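Local coordinates for uncharacterized protein (Bacteroides cellulosilyticus, PDB 5JVK) that probably hydrolyses O-glycosidic bonds inside carbohydrate chains, as a family 39 endo-glycoside hydrolase of a gut symbiont, at residues A[93-104]-A[406-417]. Sequence-based numbering, arbitrary orientation.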
loop_
_atom_site.group_PDB
_atom_site.type_symbol
_atom_site.label_atom_id
_atom_site.label_comp_id
_atom_site.label_asym_id
_atom_site.label_seq_id
_atom_site.Cartn_x
_atom_site.Cartn_y
_atom_site.Cartn_z
ATOM N N VAL A 93 1.798 -17.972 -2.972
ATOM C CA VAL A 93 1.995 -18.263 -4.393
ATOM C C VAL A 93 1.112 -17.298 -5.196
ATOM O O VAL A 93 -0.081 -17.547 -5.394
ATOM C CB VAL A 93 1.676 -19.739 -4.726
ATOM C CG1 VAL A 93 1.943 -20.028 -6.198
ATOM C CG2 VAL A 93 2.499 -20.665 -3.837
ATOM N N VAL A 94 1.719 -16.202 -5.652
ATOM C CA VAL A 94 0.991 -15.069 -6.253
ATOM C C VAL A 94 1.080 -15.082 -7.780
ATOM O O VAL A 94 1.986 -15.710 -8.333
ATOM C CB VAL A 94 1.503 -13.704 -5.712
ATOM C CG1 VAL A 94 1.472 -13.688 -4.190
ATOM C CG2 VAL A 94 2.896 -13.360 -6.238
ATOM N N PRO A 95 0.143 -14.389 -8.469
ATOM C CA PRO A 95 0.257 -14.287 -9.926
ATOM C C PRO A 95 1.431 -13.409 -10.341
ATOM O O PRO A 95 1.753 -12.447 -9.649
ATOM C CB PRO A 95 -1.071 -13.645 -10.345
ATOM C CG PRO A 95 -1.533 -12.911 -9.140
ATOM C CD PRO A 95 -1.087 -13.741 -7.976
ATOM N N GLU A 96 2.064 -13.757 -11.456
ATOM C CA GLU A 96 3.184 -12.988 -11.992
ATOM C C GLU A 96 2.630 -11.801 -12.778
ATOM O O GLU A 96 1.754 -11.978 -13.628
ATOM C CB GLU A 96 4.047 -13.873 -12.892
ATOM C CG GLU A 96 5.429 -13.317 -13.183
ATOM C CD GLU A 96 6.272 -14.262 -14.025
ATOM O OE1 GLU A 96 6.389 -15.458 -13.663
ATOM O OE2 GLU A 96 6.825 -13.805 -15.050
ATOM N N ILE A 97 3.133 -10.603 -12.479
ATOM C CA ILE A 97 2.679 -9.367 -13.128
ATOM C C ILE A 97 3.791 -8.839 -14.038
ATOM O O ILE A 97 4.948 -8.746 -13.625
ATOM C CB ILE A 97 2.286 -8.276 -12.097
ATOM C CG1 ILE A 97 1.381 -8.856 -11.002
ATOM C CG2 ILE A 97 1.565 -7.120 -12.792
ATOM C CD1 ILE A 97 1.132 -7.918 -9.842
ATOM N N ILE A 98 3.427 -8.498 -15.274
ATOM C CA ILE A 98 4.364 -7.908 -16.235
ATOM C C ILE A 98 4.706 -6.491 -15.764
ATOM O O ILE A 98 3.828 -5.768 -15.290
ATOM C CB ILE A 98 3.776 -7.903 -17.672
ATOM C CG1 ILE A 98 3.607 -9.346 -18.183
ATOM C CG2 ILE A 98 4.661 -7.113 -18.633
ATOM C CD1 ILE A 98 2.589 -9.501 -19.296
ATOM N N ASP A 99 5.976 -6.112 -15.908
ATOM C CA ASP A 99 6.526 -4.868 -15.335
ATOM C C ASP A 99 5.710 -3.616 -15.711
ATOM O O ASP A 99 5.293 -2.856 -14.833
ATOM C CB ASP A 99 8.001 -4.697 -15.754
ATOM C CG ASP A 99 8.829 -3.938 -14.726
ATOM O OD1 ASP A 99 8.502 -2.771 -14.430
ATOM O OD2 ASP A 99 9.828 -4.505 -14.226
ATOM N N GLU A 100 5.472 -3.433 -17.010
ATOM C CA GLU A 100 4.703 -2.283 -17.526
ATOM C C GLU A 100 3.208 -2.292 -17.170
ATOM O O GLU A 100 2.552 -1.253 -17.260
ATOM C CB GLU A 100 4.866 -2.151 -19.057
ATOM C CG GLU A 100 4.182 -3.238 -19.890
ATOM C CD GLU A 100 4.516 -3.156 -21.371
ATOM O OE1 GLU A 100 4.408 -2.051 -21.951
ATOM O OE2 GLU A 100 4.871 -4.200 -21.963
ATOM N N GLU A 101 2.675 -3.458 -16.798
ATOM C CA GLU A 101 1.260 -3.606 -16.432
ATOM C C GLU A 101 0.952 -3.440 -14.930
ATOM O O GLU A 101 -0.188 -3.640 -14.519
ATOM C CB GLU A 101 0.741 -4.962 -16.927
ATOM C CG GLU A 101 0.794 -5.120 -18.440
ATOM C CD GLU A 101 0.072 -6.362 -18.939
ATOM O OE1 GLU A 101 -0.034 -7.352 -18.179
ATOM O OE2 GLU A 101 -0.384 -6.349 -20.101
ATOM N N ARG A 102 1.940 -3.070 -14.116
ATOM C CA ARG A 102 1.698 -2.827 -12.691
ATOM C C ARG A 102 0.912 -1.531 -12.461
ATOM O O ARG A 102 1.128 -0.552 -13.177
ATOM C CB ARG A 102 3.005 -2.738 -11.920
ATOM C CG ARG A 102 3.731 -4.055 -11.770
ATOM C CD ARG A 102 4.987 -3.852 -10.943
ATOM N NE ARG A 102 5.956 -3.026 -11.656
ATOM C CZ ARG A 102 7.021 -2.440 -11.110
ATOM N NH1 ARG A 102 7.300 -2.562 -9.810
ATOM N NH2 ARG A 102 7.820 -1.710 -11.884
ATOM N N PRO A 103 0.006 -1.517 -11.459
ATOM C CA PRO A 103 -0.704 -0.281 -11.114
ATOM C C PRO A 103 0.216 0.868 -10.704
ATOM O O PRO A 103 0.960 0.757 -9.731
ATOM C CB PRO A 103 -1.595 -0.703 -9.944
ATOM C CG PRO A 103 -1.846 -2.144 -10.182
ATOM C CD PRO A 103 -0.560 -2.677 -10.741
ATOM N N LEU A 104 0.141 1.960 -11.460
ATOM C CA LEU A 104 0.930 3.168 -11.224
ATOM C C LEU A 104 0.435 3.989 -10.030
ATOM O O LEU A 104 1.145 4.890 -9.578
ATOM C CB LEU A 104 0.945 4.047 -12.481
ATOM C CG LEU A 104 1.560 3.418 -13.740
ATOM C CD1 LEU A 104 1.294 4.280 -14.966
ATOM C CD2 LEU A 104 3.057 3.190 -13.569
ATOM N N GLN A 406 -1.200 -11.401 -0.204
ATOM C CA GLN A 406 -1.802 -12.151 -1.307
ATOM C C GLN A 406 -2.857 -11.306 -2.018
ATOM O O GLN A 406 -2.882 -11.245 -3.248
ATOM C CB GLN A 406 -2.447 -13.442 -0.789
ATOM C CG GLN A 406 -2.899 -14.415 -1.875
ATOM C CD GLN A 406 -1.776 -15.270 -2.439
ATOM O OE1 GLN A 406 -0.736 -15.460 -1.809
ATOM N NE2 GLN A 406 -1.993 -15.804 -3.638
ATOM N N ALA A 407 -3.722 -10.666 -1.235
ATOM C CA ALA A 407 -4.775 -9.795 -1.772
ATOM C C ALA A 407 -4.220 -8.629 -2.588
ATOM O O ALA A 407 -4.802 -8.264 -3.605
ATOM C CB ALA A 407 -5.657 -9.276 -0.646
ATOM N N ALA A 408 -3.101 -8.058 -2.141
ATOM C CA ALA A 408 -2.426 -6.967 -2.855
ATOM C C ALA A 408 -1.868 -7.407 -4.213
ATOM O O ALA A 408 -2.050 -6.718 -5.218
ATOM C CB ALA A 408 -1.311 -6.383 -1.997
ATOM N N ALA A 409 -1.183 -8.546 -4.232
ATOM C CA ALA A 409 -0.617 -9.091 -5.469
ATOM C C ALA A 409 -1.704 -9.428 -6.488
ATOM O O ALA A 409 -1.567 -9.117 -7.678
ATOM C CB ALA A 409 0.227 -10.322 -5.172
ATOM N N VAL A 410 -2.785 -10.044 -6.014
ATOM C CA VAL A 410 -3.881 -10.459 -6.889
ATOM C C VAL A 410 -4.637 -9.239 -7.430
ATOM O O VAL A 410 -4.870 -9.153 -8.640
ATOM C CB VAL A 410 -4.838 -11.451 -6.184
ATOM C CG1 VAL A 410 -6.058 -11.755 -7.049
ATOM C CG2 VAL A 410 -4.105 -12.743 -5.838
ATOM N N VAL A 411 -4.997 -8.296 -6.556
ATOM C CA VAL A 411 -5.729 -7.095 -6.990
ATOM C C VAL A 411 -4.893 -6.215 -7.935
ATOM O O VAL A 411 -5.440 -5.597 -8.847
ATOM C CB VAL A 411 -6.303 -6.277 -5.797
ATOM C CG1 VAL A 411 -5.224 -5.483 -5.072
ATOM C CG2 VAL A 411 -7.424 -5.358 -6.268
ATOM N N ALA A 412 -3.579 -6.174 -7.714
ATOM C CA ALA A 412 -2.650 -5.503 -8.626
ATOM C C ALA A 412 -2.628 -6.153 -10.010
ATOM O O ALA A 412 -2.643 -5.450 -11.021
ATOM C CB ALA A 412 -1.246 -5.494 -8.041
ATOM N N SER A 413 -2.592 -7.489 -10.044
ATOM C CA SER A 413 -2.543 -8.246 -11.306
ATOM C C SER A 413 -3.795 -8.092 -12.179
ATOM O O SER A 413 -3.717 -8.209 -13.402
ATOM C CB SER A 413 -2.297 -9.736 -11.038
ATOM O OG SER A 413 -3.468 -10.374 -10.561
ATOM N N LEU A 414 -4.938 -7.842 -11.542
ATOM C CA LEU A 414 -6.210 -7.652 -12.247
ATOM C C LEU A 414 -6.458 -6.200 -12.642
ATOM O O LEU A 414 -6.830 -5.940 -13.782
ATOM C CB LEU A 414 -7.367 -8.181 -11.397
ATOM C CG LEU A 414 -7.492 -9.711 -11.484
ATOM C CD1 LEU A 414 -7.684 -10.368 -10.124
ATOM C CD2 LEU A 414 -8.606 -10.085 -12.448
ATOM N N LEU A 415 -6.266 -5.272 -11.702
ATOM C CA LEU A 415 -6.455 -3.827 -11.951
ATOM C C LEU A 415 -5.573 -3.296 -13.074
ATOM O O LEU A 415 -6.055 -2.605 -13.969
ATOM C CB LEU A 415 -6.168 -2.993 -10.691
ATOM C CG LEU A 415 -7.309 -2.758 -9.698
ATOM C CD1 LEU A 415 -6.768 -2.188 -8.395
ATOM C CD2 LEU A 415 -8.362 -1.830 -10.290
ATOM N N LYS A 416 -4.282 -3.616 -12.998
ATOM C CA LYS A 416 -3.272 -3.075 -13.906
ATOM C C LYS A 416 -3.425 -1.542 -13.993
ATOM O O LYS A 416 -3.403 -0.875 -12.961
ATOM C CB LYS A 416 -3.351 -3.765 -15.278
ATOM C CG LYS A 416 -3.180 -5.276 -15.275
ATOM C CD LYS A 416 -3.159 -5.789 -16.710
ATOM C CE LYS A 416 -2.923 -7.286 -16.799
ATOM N NZ LYS A 416 -4.165 -8.059 -16.534
ATOM N N ASN A 417 -3.605 -0.992 -15.197
ATOM C CA ASN A 417 -3.924 0.416 -15.373
ATOM C C ASN A 417 -5.234 0.589 -16.137
ATOM O O ASN A 417 -5.414 1.566 -16.868
ATOM C CB ASN A 417 -2.759 1.096 -16.080
ATOM C CG ASN A 417 -1.556 1.226 -15.180
ATOM O OD1 ASN A 417 -0.547 0.545 -15.350
ATOM N ND2 ASN A 417 -1.677 2.088 -14.190
#
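Val94 and Ala409 meet through their CB atoms, 3.7 Å apart; the small methyl lets the linker leaving strand 83-94 settle close on helix 403-415. Beyond it, Pro95 sets CD against Val410 CG2 (3.8 Å) and CG against Ser413, whose OG turns back to Val410 O (2.7 Å), a carbonyl that also accepts from Leu414 N; the hydroxyl is thus satisfied within the helix beside an apolar ring. Ile97 reaches Ala412 CB with CD1 (3.8 Å). Pro103, an apolar ring with no N-H to satisfy, lies over the helix's C-terminal end, CD 3.5 Å from Ala412 O and CG 3.4 Å from Lys416 O. At the strand end, Gln406, bent at chi2 (81°), sends NE2 to Val93 O (3.1 Å), almost straight at hydrogen but from above the carbonyl plane; NE2 also bonds Gln472 O. With a leucine in place of Gln406 this donor is gone, and strand end and helix would probably be tied less firmly. Past the helix, Lys416 lays its aliphatic chain alongside Glu101, while NZ bonds Ser413 O. Arg102 braces the linker's turn, its NE bonding Asp99 O in plane. Apolar along the helix, polar at both ends, this mixed chemistry fastens the linker between N-terminal beta domain and (beta/alpha)8 barrel to the barrel's last helix.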